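Local coordinates for protein R.Ecl18kI (Enterobacter cloacae, PDB 2GB7) that recognises the double-stranded DNA sequence 5'-CCNGG-3' and cuts it before the first cytosine as a type II restriction endonuclease, at residues S180-T183 / E187-Q190. The protein carries 1 engineered substitution. Numbering follows the deposited sequence.
Sequences SAKT and ERWQ. With nucleotides of chain B; nucleotides of chain A.
Lys182 and Trp189 are the nearest CA pair across the two segments, 8.0 Å apart, where the chain running on from strand 177-181 passes the short 3-10 segment 188-190 ahead of helix 191-199; no direct hydrogen bond joins the two segments. The Lys182 chain runs alongside the turn, its CE 3.5 Å from Arg188 O, and the bend at chi4 (-55°) swings NZ round to a salt bridge with Glu191. One water ties the segments together, accepting from Lys182 NZ and Arg188 NH1 and donating to OP2 of DC4 of chain B. Strand 177-181 belongs to the mixed sheet of the PDDEXK nuclease fold, which here meets bound DNA: Thr183 N grips OP1 of the same phosphate at 2.8 Å. Arg188, bent at chi3 (-74°), holds DG6 of chain B by two bonds: O6 lies in the guanidinium plane, at its edge, and takes NE at 2.7 Å, while NH2 reaches N7 at 3.0 Å by a more bent bond (140°). DC4 of chain B lays its C2' over one guanidinium face, and Thr184 O takes a further bond from NH1. Next in the chain to Arg188, Glu187 accepts on OE2 a nearly straight bond from N4 of DC4 of chain A.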
loop_
_atom_site.group_PDB
_atom_site.type_symbol
_atom_site.label_atom_id
_atom_site.label_comp_id
_atom_site.label_asym_id
_atom_site.label_seq_id
_atom_site.Cartn_x
_atom_site.Cartn_y
_atom_site.Cartn_z
ATOM N N SER F 180 11.091 12.045 5.117
ATOM C CA SER F 180 9.871 11.241 4.829
ATOM C C SER F 180 9.788 10.122 5.867
ATOM O O SER F 180 10.793 9.824 6.539
ATOM C CB SER F 180 9.970 10.604 3.433
ATOM O OG SER F 180 8.797 9.812 3.166
ATOM N N ALA F 181 8.591 9.563 6.056
ATOM C CA ALA F 181 8.464 8.518 7.065
ATOM C C ALA F 181 7.496 7.450 6.548
ATOM O O ALA F 181 6.495 7.797 5.958
ATOM C CB ALA F 181 7.929 9.113 8.310
ATOM N N LYS F 182 7.843 6.184 6.773
ATOM C CA LYS F 182 7.012 5.041 6.455
ATOM C C LYS F 182 7.220 4.062 7.580
ATOM O O LYS F 182 8.346 3.654 7.807
ATOM C CB LYS F 182 7.467 4.402 5.127
ATOM C CG LYS F 182 7.130 5.279 3.923
ATOM C CD LYS F 182 7.471 4.568 2.625
ATOM C CE LYS F 182 7.175 5.498 1.422
ATOM N NZ LYS F 182 5.763 6.006 1.410
ATOM N N THR F 183 6.155 3.679 8.283
ATOM C CA THR F 183 6.316 2.791 9.429
ATOM C C THR F 183 6.927 1.458 9.007
ATOM O O THR F 183 7.817 0.939 9.687
ATOM C CB THR F 183 4.973 2.562 10.142
ATOM O OG1 THR F 183 4.001 2.113 9.189
ATOM C CG2 THR F 183 4.513 3.847 10.824
ATOM N N GLU F 187 7.172 -2.898 -0.521
ATOM C CA GLU F 187 7.702 -2.330 -1.786
ATOM C C GLU F 187 7.494 -0.809 -1.951
ATOM O O GLU F 187 7.970 -0.175 -2.929
ATOM C CB GLU F 187 7.071 -3.072 -2.964
ATOM C CG GLU F 187 5.856 -2.374 -3.499
ATOM C CD GLU F 187 4.620 -2.424 -2.589
ATOM O OE1 GLU F 187 4.636 -3.099 -1.529
ATOM O OE2 GLU F 187 3.613 -1.753 -2.949
ATOM N N ARG F 188 6.767 -0.237 -0.997
ATOM C CA ARG F 188 6.387 1.180 -0.993
ATOM C C ARG F 188 7.536 2.150 -0.899
ATOM O O ARG F 188 7.346 3.304 -1.274
ATOM C CB ARG F 188 5.369 1.451 0.124
ATOM C CG ARG F 188 3.992 0.775 -0.209
ATOM C CD ARG F 188 2.983 0.894 0.977
ATOM N NE ARG F 188 3.291 0.002 2.090
ATOM C CZ ARG F 188 3.990 0.312 3.180
ATOM N NH1 ARG F 188 4.540 1.536 3.374
ATOM N NH2 ARG F 188 4.201 -0.632 4.067
ATOM N N TRP F 189 8.712 1.682 -0.490
ATOM C CA TRP F 189 9.916 2.522 -0.552
ATOM C C TRP F 189 10.214 3.034 -1.967
ATOM O O TRP F 189 10.859 4.039 -2.123
ATOM C CB TRP F 189 11.154 1.796 -0.005
ATOM C CG TRP F 189 11.483 0.545 -0.758
ATOM C CD1 TRP F 189 11.109 -0.720 -0.427
ATOM C CD2 TRP F 189 12.223 0.440 -1.991
ATOM N NE1 TRP F 189 11.581 -1.619 -1.363
ATOM C CE2 TRP F 189 12.274 -0.926 -2.330
ATOM C CE3 TRP F 189 12.860 1.372 -2.831
ATOM C CZ2 TRP F 189 12.905 -1.395 -3.494
ATOM C CZ3 TRP F 189 13.502 0.913 -3.985
ATOM C CH2 TRP F 189 13.546 -0.445 -4.300
ATOM N N GLN F 190 9.751 2.302 -2.977
ATOM C CA GLN F 190 9.965 2.684 -4.366
ATOM C C GLN F 190 9.359 4.049 -4.664
ATOM O O GLN F 190 9.796 4.726 -5.610
ATOM C CB GLN F 190 9.374 1.604 -5.279
ATOM C CG GLN F 190 10.155 0.257 -5.183
ATOM C CD GLN F 190 9.426 -0.931 -5.836
ATOM O OE1 GLN F 190 8.309 -0.790 -6.319
ATOM N NE2 GLN F 190 10.022 -2.118 -5.748
ATOM P P DC B 4 3.014 4.872 6.319
ATOM O OP1 DC B 4 3.859 5.020 7.528
ATOM O OP2 DC B 4 3.639 4.914 4.967
ATOM O "O5'" DC B 4 2.190 3.513 6.424
ATOM C "C5'" DC B 4 1.364 3.252 7.549
ATOM C "C4'" DC B 4 0.645 1.936 7.366
ATOM O "O4'" DC B 4 -0.272 2.052 6.252
ATOM C "C3'" DC B 4 1.556 0.746 7.056
ATOM O "O3'" DC B 4 1.075 -0.426 7.720
ATOM C "C2'" DC B 4 1.413 0.578 5.553
ATOM C "C1'" DC B 4 -0.021 1.023 5.308
ATOM N N1 DC B 4 -0.243 1.577 3.964
ATOM C C2 DC B 4 -1.357 1.149 3.219
ATOM O O2 DC B 4 -2.180 0.383 3.742
ATOM N N3 DC B 4 -1.507 1.588 1.950
ATOM C C4 DC B 4 -0.608 2.428 1.421
ATOM N N4 DC B 4 -0.767 2.786 0.141
ATOM C C5 DC B 4 0.499 2.921 2.173
ATOM C C6 DC B 4 0.640 2.473 3.429
ATOM P P DG B 6 -3.431 -3.411 11.160
ATOM O OP1 DG B 6 -4.059 -2.303 10.397
ATOM O OP2 DG B 6 -4.272 -4.256 12.049
ATOM O "O5'" DG B 6 -2.705 -4.402 10.151
ATOM C "C5'" DG B 6 -2.002 -3.921 9.006
ATOM C "C4'" DG B 6 -1.452 -5.091 8.227
ATOM O "O4'" DG B 6 -1.037 -4.699 6.901
ATOM C "C3'" DG B 6 -0.240 -5.776 8.856
ATOM O "O3'" DG B 6 -0.349 -7.177 8.616
ATOM C "C2'" DG B 6 0.921 -5.219 8.053
ATOM C "C1'" DG B 6 0.281 -5.162 6.688
ATOM N N9 DG B 6 0.897 -4.305 5.686
ATOM C C8 DG B 6 2.023 -3.523 5.788
ATOM N N7 DG B 6 2.313 -2.904 4.674
ATOM C C5 DG B 6 1.315 -3.303 3.793
ATOM C C6 DG B 6 1.098 -2.977 2.427
ATOM O O6 DG B 6 1.778 -2.257 1.691
ATOM N N1 DG B 6 -0.047 -3.596 1.927
ATOM C C2 DG B 6 -0.872 -4.429 2.646
ATOM N N2 DG B 6 -1.941 -4.923 2.003
ATOM N N3 DG B 6 -0.668 -4.753 3.907
ATOM C C4 DG B 6 0.431 -4.156 4.412
ATOM P P DC A 4 -2.483 -4.317 -7.478
ATOM O OP1 DC A 4 -3.357 -4.492 -8.664
ATOM O OP2 DC A 4 -1.379 -3.313 -7.514
ATOM O "O5'" DC A 4 -3.376 -4.026 -6.195
ATOM C "C5'" DC A 4 -4.353 -4.974 -5.767
ATOM C "C4'" DC A 4 -4.962 -4.534 -4.459
ATOM O "O4'" DC A 4 -3.963 -4.629 -3.414
ATOM C "C3'" DC A 4 -5.449 -3.086 -4.466
ATOM O "O3'" DC A 4 -6.706 -2.975 -3.798
ATOM C "C2'" DC A 4 -4.366 -2.337 -3.713
ATOM C "C1'" DC A 4 -3.850 -3.385 -2.739
ATOM N N1 DC A 4 -2.437 -3.188 -2.376
ATOM C C2 DC A 4 -2.078 -3.185 -1.022
ATOM O O2 DC A 4 -2.944 -3.436 -0.171
ATOM N N3 DC A 4 -0.795 -2.915 -0.679
ATOM C C4 DC A 4 0.110 -2.662 -1.627
ATOM N N4 DC A 4 1.350 -2.351 -1.241
ATOM C C5 DC A 4 -0.219 -2.709 -3.014
ATOM C C6 DC A 4 -1.492 -2.970 -3.339
HETATM O O HOH W 1 3.880 4.225 2.407
#